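Local coordinates for protein nicotinamide riboside transporter PnuC (Neisseria mucosa ATCC 25996, PDB 4QTN) that transports nicotinamide riboside, a vitamin B3 precursor of NAD, probably across the inner membrane, and forms a homotrimer, at residues 41-53 against 67-79. Residues are numbered along the deposited sequence; the frame is centred on the assembly and turned at random.
Sequences WLASVAAVTGILC and FGLISVSLYAYVS. With NNR (Nicotinamide riboside), chain I.
Leu52 lays its CB over one face of the Phe67 ring, 4.2 Å from the ring centroid and 16° off the normal, a CH-pi contact; Thr49 CG2 stands at the ring's edge, near its plane. Phe67 CG lies anti to its carbonyl carbon (chi1 -69°), which carries the ring against Leu52 and Thr49. At the far end Leu42 crosses Tyr77 at about a right angle, CD1 meeting the ring obliquely, while its CD2 touches Leu74 CD2 at 4.0 Å. Ala46 CB rests 3.9 Å from Leu74 CB. Small Ala46 and Ser71 mark the closest backbone approach, consistent with an 8.0 Å separation of the segment axes; the two membrane helices run roughly antiparallel, with a signed crossing angle of -143°. Thr49 OG1 turns back to Val45 O (2.8 Å), coming from above the carbonyl plane. Near the kink at Gly50, whose O is taken by Tyr217 OH, Ser71 OG makes at most a weak bond to Ala46 O. Cys53 SG sits 3.5 Å from Gly68 CA and 3.6 Å from O2R of the nicotinamide riboside; Val72 CG1 lies near O3R. Mainly apolar packing joins the helices, and Cys53 and Val72, one from each segment, belong to the substrate pocket.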
loop_
_atom_site.group_PDB
_atom_site.type_symbol
_atom_site.label_atom_id
_atom_site.label_comp_id
_atom_site.label_asym_id
_atom_site.label_seq_id
_atom_site.Cartn_x
_atom_site.Cartn_y
_atom_site.Cartn_z
ATOM N N TRP C 41 -10.819 -26.277 -0.791
ATOM C CA TRP C 41 -9.506 -26.752 -0.388
ATOM C C TRP C 41 -8.480 -26.486 -1.486
ATOM O O TRP C 41 -7.289 -26.372 -1.212
ATOM C CB TRP C 41 -9.564 -28.250 -0.086
ATOM C CG TRP C 41 -9.768 -29.099 -1.322
ATOM C CD1 TRP C 41 -10.943 -29.295 -2.002
ATOM C CD2 TRP C 41 -8.767 -29.834 -2.032
ATOM N NE1 TRP C 41 -10.731 -30.114 -3.088
ATOM C CE2 TRP C 41 -9.407 -30.464 -3.128
ATOM C CE3 TRP C 41 -7.395 -30.029 -1.849
ATOM C CZ2 TRP C 41 -8.717 -31.279 -4.036
ATOM C CZ3 TRP C 41 -6.710 -30.844 -2.755
ATOM C CH2 TRP C 41 -7.375 -31.456 -3.834
ATOM N N LEU C 42 -8.957 -26.386 -2.728
ATOM C CA LEU C 42 -8.078 -26.241 -3.888
ATOM C C LEU C 42 -7.341 -24.933 -3.843
ATOM O O LEU C 42 -6.113 -24.912 -3.772
ATOM C CB LEU C 42 -8.866 -26.341 -5.200
ATOM C CG LEU C 42 -8.770 -27.615 -6.047
ATOM C CD1 LEU C 42 -8.891 -27.246 -7.511
ATOM C CD2 LEU C 42 -7.478 -28.383 -5.803
ATOM N N ALA C 43 -8.101 -23.838 -3.886
ATOM C CA ALA C 43 -7.539 -22.495 -3.858
ATOM C C ALA C 43 -6.672 -22.261 -2.617
ATOM O O ALA C 43 -5.707 -21.487 -2.656
ATOM C CB ALA C 43 -8.644 -21.453 -3.950
ATOM N N SER C 44 -6.992 -22.946 -1.523
ATOM C CA SER C 44 -6.179 -22.816 -0.327
ATOM C C SER C 44 -4.843 -23.545 -0.413
ATOM O O SER C 44 -3.839 -23.023 0.044
ATOM C CB SER C 44 -6.952 -23.173 0.923
ATOM O OG SER C 44 -7.554 -22.008 1.440
ATOM N N VAL C 45 -4.825 -24.720 -1.049
ATOM C CA VAL C 45 -3.553 -25.345 -1.455
ATOM C C VAL C 45 -2.834 -24.427 -2.451
ATOM O O VAL C 45 -1.628 -24.227 -2.363
ATOM C CB VAL C 45 -3.752 -26.748 -2.092
ATOM C CG1 VAL C 45 -2.476 -27.217 -2.746
ATOM C CG2 VAL C 45 -4.168 -27.749 -1.047
ATOM N N ALA C 46 -3.597 -23.851 -3.378
ATOM C CA ALA C 46 -3.030 -22.988 -4.403
ATOM C C ALA C 46 -2.375 -21.748 -3.800
ATOM O O ALA C 46 -1.443 -21.209 -4.371
ATOM C CB ALA C 46 -4.084 -22.600 -5.439
ATOM N N ALA C 47 -2.843 -21.315 -2.636
ATOM C CA ALA C 47 -2.209 -20.192 -1.957
ATOM C C ALA C 47 -0.962 -20.622 -1.211
ATOM O O ALA C 47 0.121 -20.152 -1.505
ATOM C CB ALA C 47 -3.179 -19.510 -1.029
ATOM N N VAL C 48 -1.114 -21.561 -0.281
ATOM C CA VAL C 48 0.031 -22.090 0.484
ATOM C C VAL C 48 1.253 -22.460 -0.386
ATOM O O VAL C 48 2.366 -21.993 -0.125
ATOM C CB VAL C 48 -0.373 -23.275 1.382
ATOM C CG1 VAL C 48 0.858 -23.974 1.943
ATOM C CG2 VAL C 48 -1.250 -22.780 2.504
ATOM N N THR C 49 1.048 -23.312 -1.394
ATOM C CA THR C 49 2.031 -23.463 -2.471
ATOM C C THR C 49 1.803 -22.300 -3.387
ATOM O O THR C 49 0.820 -22.264 -4.087
ATOM C CB THR C 49 1.847 -24.784 -3.279
ATOM O OG1 THR C 49 0.597 -24.765 -3.980
ATOM C CG2 THR C 49 1.887 -26.001 -2.364
ATOM N N GLY C 50 2.671 -21.314 -3.336
ATOM C CA GLY C 50 2.448 -20.113 -4.094
ATOM C C GLY C 50 2.891 -18.952 -3.295
ATOM O O GLY C 50 3.620 -18.099 -3.783
ATOM N N ILE C 51 2.478 -18.925 -2.038
ATOM C CA ILE C 51 3.110 -18.047 -1.065
ATOM C C ILE C 51 4.535 -18.522 -0.846
ATOM O O ILE C 51 5.472 -17.732 -0.918
ATOM C CB ILE C 51 2.332 -17.984 0.261
ATOM C CG1 ILE C 51 1.178 -16.994 0.136
ATOM C CG2 ILE C 51 3.238 -17.539 1.389
ATOM C CD1 ILE C 51 0.032 -17.258 1.090
ATOM N N LEU C 52 4.704 -19.832 -0.668
ATOM C CA LEU C 52 6.030 -20.417 -0.645
ATOM C C LEU C 52 6.811 -20.191 -1.953
ATOM O O LEU C 52 8.002 -19.871 -1.909
ATOM C CB LEU C 52 5.992 -21.899 -0.255
ATOM C CG LEU C 52 5.958 -22.091 1.266
ATOM C CD1 LEU C 52 4.575 -22.514 1.721
ATOM C CD2 LEU C 52 7.013 -23.073 1.749
ATOM N N CYS C 53 6.142 -20.315 -3.110
ATOM C CA CYS C 53 6.839 -20.090 -4.379
ATOM C C CYS C 53 7.511 -18.727 -4.385
ATOM O O CYS C 53 8.732 -18.638 -4.460
ATOM C CB CYS C 53 5.923 -20.233 -5.579
ATOM S SG CYS C 53 6.779 -19.964 -7.168
ATOM N N PHE C 67 7.469 -25.880 -5.986
ATOM C CA PHE C 67 6.268 -25.217 -5.465
ATOM C C PHE C 67 5.489 -24.516 -6.563
ATOM O O PHE C 67 4.280 -24.690 -6.676
ATOM C CB PHE C 67 6.627 -24.214 -4.364
ATOM C CG PHE C 67 7.126 -24.853 -3.108
ATOM C CD1 PHE C 67 6.248 -25.481 -2.231
ATOM C CD2 PHE C 67 8.480 -24.841 -2.801
ATOM C CE1 PHE C 67 6.712 -26.082 -1.073
ATOM C CE2 PHE C 67 8.955 -25.443 -1.643
ATOM C CZ PHE C 67 8.069 -26.064 -0.779
ATOM N N GLY C 68 6.188 -23.730 -7.373
ATOM C CA GLY C 68 5.555 -22.984 -8.452
ATOM C C GLY C 68 4.754 -23.883 -9.363
ATOM O O GLY C 68 3.614 -23.556 -9.737
ATOM N N LEU C 69 5.339 -25.035 -9.698
ATOM C CA LEU C 69 4.714 -26.001 -10.601
ATOM C C LEU C 69 3.324 -26.409 -10.122
ATOM O O LEU C 69 2.366 -26.363 -10.893
ATOM C CB LEU C 69 5.615 -27.239 -10.788
ATOM C CG LEU C 69 5.333 -28.206 -11.954
ATOM C CD1 LEU C 69 4.293 -29.253 -11.571
ATOM C CD2 LEU C 69 4.915 -27.450 -13.205
ATOM N N ILE C 70 3.225 -26.806 -8.848
ATOM C CA ILE C 70 1.932 -27.123 -8.215
ATOM C C ILE C 70 1.025 -25.910 -8.260
ATOM O O ILE C 70 -0.091 -25.960 -8.811
ATOM C CB ILE C 70 2.107 -27.526 -6.732
ATOM C CG1 ILE C 70 2.831 -28.867 -6.619
ATOM C CG2 ILE C 70 0.759 -27.588 -6.034
ATOM C CD1 ILE C 70 3.490 -29.092 -5.272
ATOM N N SER C 71 1.529 -24.814 -7.701
ATOM C CA SER C 71 0.743 -23.644 -7.440
ATOM C C SER C 71 0.061 -23.108 -8.680
ATOM O O SER C 71 -1.162 -22.920 -8.677
ATOM C CB SER C 71 1.595 -22.564 -6.809
ATOM O OG SER C 71 0.886 -21.337 -6.790
ATOM N N VAL C 72 0.846 -22.836 -9.736
ATOM C CA VAL C 72 0.293 -22.219 -10.966
ATOM C C VAL C 72 -0.746 -23.106 -11.670
ATOM O O VAL C 72 -1.658 -22.599 -12.330
ATOM C CB VAL C 72 1.387 -21.757 -11.986
ATOM C CG1 VAL C 72 2.135 -20.540 -11.464
ATOM C CG2 VAL C 72 2.342 -22.894 -12.355
ATOM N N SER C 73 -0.606 -24.427 -11.510
ATOM C CA SER C 73 -1.502 -25.386 -12.161
ATOM C C SER C 73 -2.862 -25.281 -11.524
ATOM O O SER C 73 -3.835 -24.854 -12.162
ATOM C CB SER C 73 -0.962 -26.809 -12.008
ATOM O OG SER C 73 0.356 -26.906 -12.509
ATOM N N LEU C 74 -2.918 -25.633 -10.246
ATOM C CA LEU C 74 -4.101 -25.424 -9.451
ATOM C C LEU C 74 -4.732 -24.055 -9.740
ATOM O O LEU C 74 -5.877 -23.977 -10.210
ATOM C CB LEU C 74 -3.776 -25.583 -7.963
ATOM C CG LEU C 74 -3.247 -26.967 -7.544
ATOM C CD1 LEU C 74 -3.017 -27.032 -6.041
ATOM C CD2 LEU C 74 -4.182 -28.080 -7.991
ATOM N N TYR C 75 -3.973 -22.984 -9.491
ATOM C CA TYR C 75 -4.480 -21.622 -9.690
ATOM C C TYR C 75 -5.087 -21.476 -11.073
ATOM O O TYR C 75 -6.124 -20.827 -11.237
ATOM C CB TYR C 75 -3.374 -20.581 -9.467
ATOM C CG TYR C 75 -3.760 -19.138 -9.798
ATOM C CD1 TYR C 75 -4.317 -18.300 -8.832
ATOM C CD2 TYR C 75 -3.518 -18.604 -11.059
ATOM C CE1 TYR C 75 -4.653 -16.981 -9.132
ATOM C CE2 TYR C 75 -3.857 -17.294 -11.367
ATOM C CZ TYR C 75 -4.418 -16.490 -10.402
ATOM O OH TYR C 75 -4.748 -15.202 -10.713
ATOM N N ALA C 76 -4.465 -22.107 -12.066
ATOM C CA ALA C 76 -4.963 -22.017 -13.439
ATOM C C ALA C 76 -6.384 -22.559 -13.525
ATOM O O ALA C 76 -7.257 -21.954 -14.152
ATOM C CB ALA C 76 -4.040 -22.755 -14.401
ATOM N N TYR C 77 -6.613 -23.688 -12.865
ATOM C CA TYR C 77 -7.932 -24.295 -12.815
ATOM C C TYR C 77 -8.897 -23.361 -12.073
ATOM O O TYR C 77 -9.901 -22.912 -12.635
ATOM C CB TYR C 77 -7.838 -25.666 -12.130
ATOM C CG TYR C 77 -9.150 -26.375 -11.917
ATOM C CD1 TYR C 77 -9.728 -27.119 -12.926
ATOM C CD2 TYR C 77 -9.784 -26.337 -10.679
ATOM C CE1 TYR C 77 -10.923 -27.786 -12.725
ATOM C CE2 TYR C 77 -10.976 -26.996 -10.464
ATOM C CZ TYR C 77 -11.545 -27.720 -11.486
ATOM O OH TYR C 77 -12.735 -28.388 -11.271
ATOM N N VAL C 78 -8.532 -23.012 -10.842
ATOM C CA VAL C 78 -9.370 -22.189 -9.975
ATOM C C VAL C 78 -9.699 -20.823 -10.591
ATOM O O VAL C 78 -10.771 -20.285 -10.347
ATOM C CB VAL C 78 -8.726 -21.998 -8.575
ATOM C CG1 VAL C 78 -9.574 -21.078 -7.699
ATOM C CG2 VAL C 78 -8.509 -23.346 -7.893
ATOM N N SER C 79 -8.787 -20.264 -11.388
ATOM C CA SER C 79 -9.074 -18.975 -12.048
ATOM C C SER C 79 -10.053 -19.126 -13.226
ATOM O O SER C 79 -10.734 -18.163 -13.609
ATOM C CB SER C 79 -7.790 -18.230 -12.462
ATOM O OG SER C 79 -6.993 -18.989 -13.342
HETATM O O2R NNR I . 7.653 -18.399 -10.329
HETATM C C2R NNR I . 6.419 -17.545 -10.019
HETATM C C3R NNR I . 5.151 -18.274 -10.476
HETATM O O3R NNR I . 5.453 -19.091 -11.517
HETATM C C4R NNR I . 4.218 -17.184 -10.958
HETATM C C5R NNR I . 3.215 -16.703 -9.828
HETATM O O5R NNR I . 2.625 -15.424 -10.239
HETATM O O4R NNR I . 4.993 -16.205 -11.332
HETATM C C1R NNR I . 6.438 -16.415 -10.660
HETATM N N1 NNR I . 6.745 -15.280 -9.769
HETATM C C2 NNR I . 5.736 -14.403 -9.342
HETATM C C6 NNR I . 8.036 -15.077 -9.340
HETATM C C5 NNR I . 8.326 -13.996 -8.472
HETATM C C4 NNR I . 7.332 -13.129 -8.072
HETATM C C3 NNR I . 6.047 -13.326 -8.481
HETATM C C7 NNR I . 4.973 -12.375 -7.983
HETATM O O7 NNR I . 3.961 -12.220 -8.600
HETATM N N7 NNR I . 5.172 -11.665 -6.749
#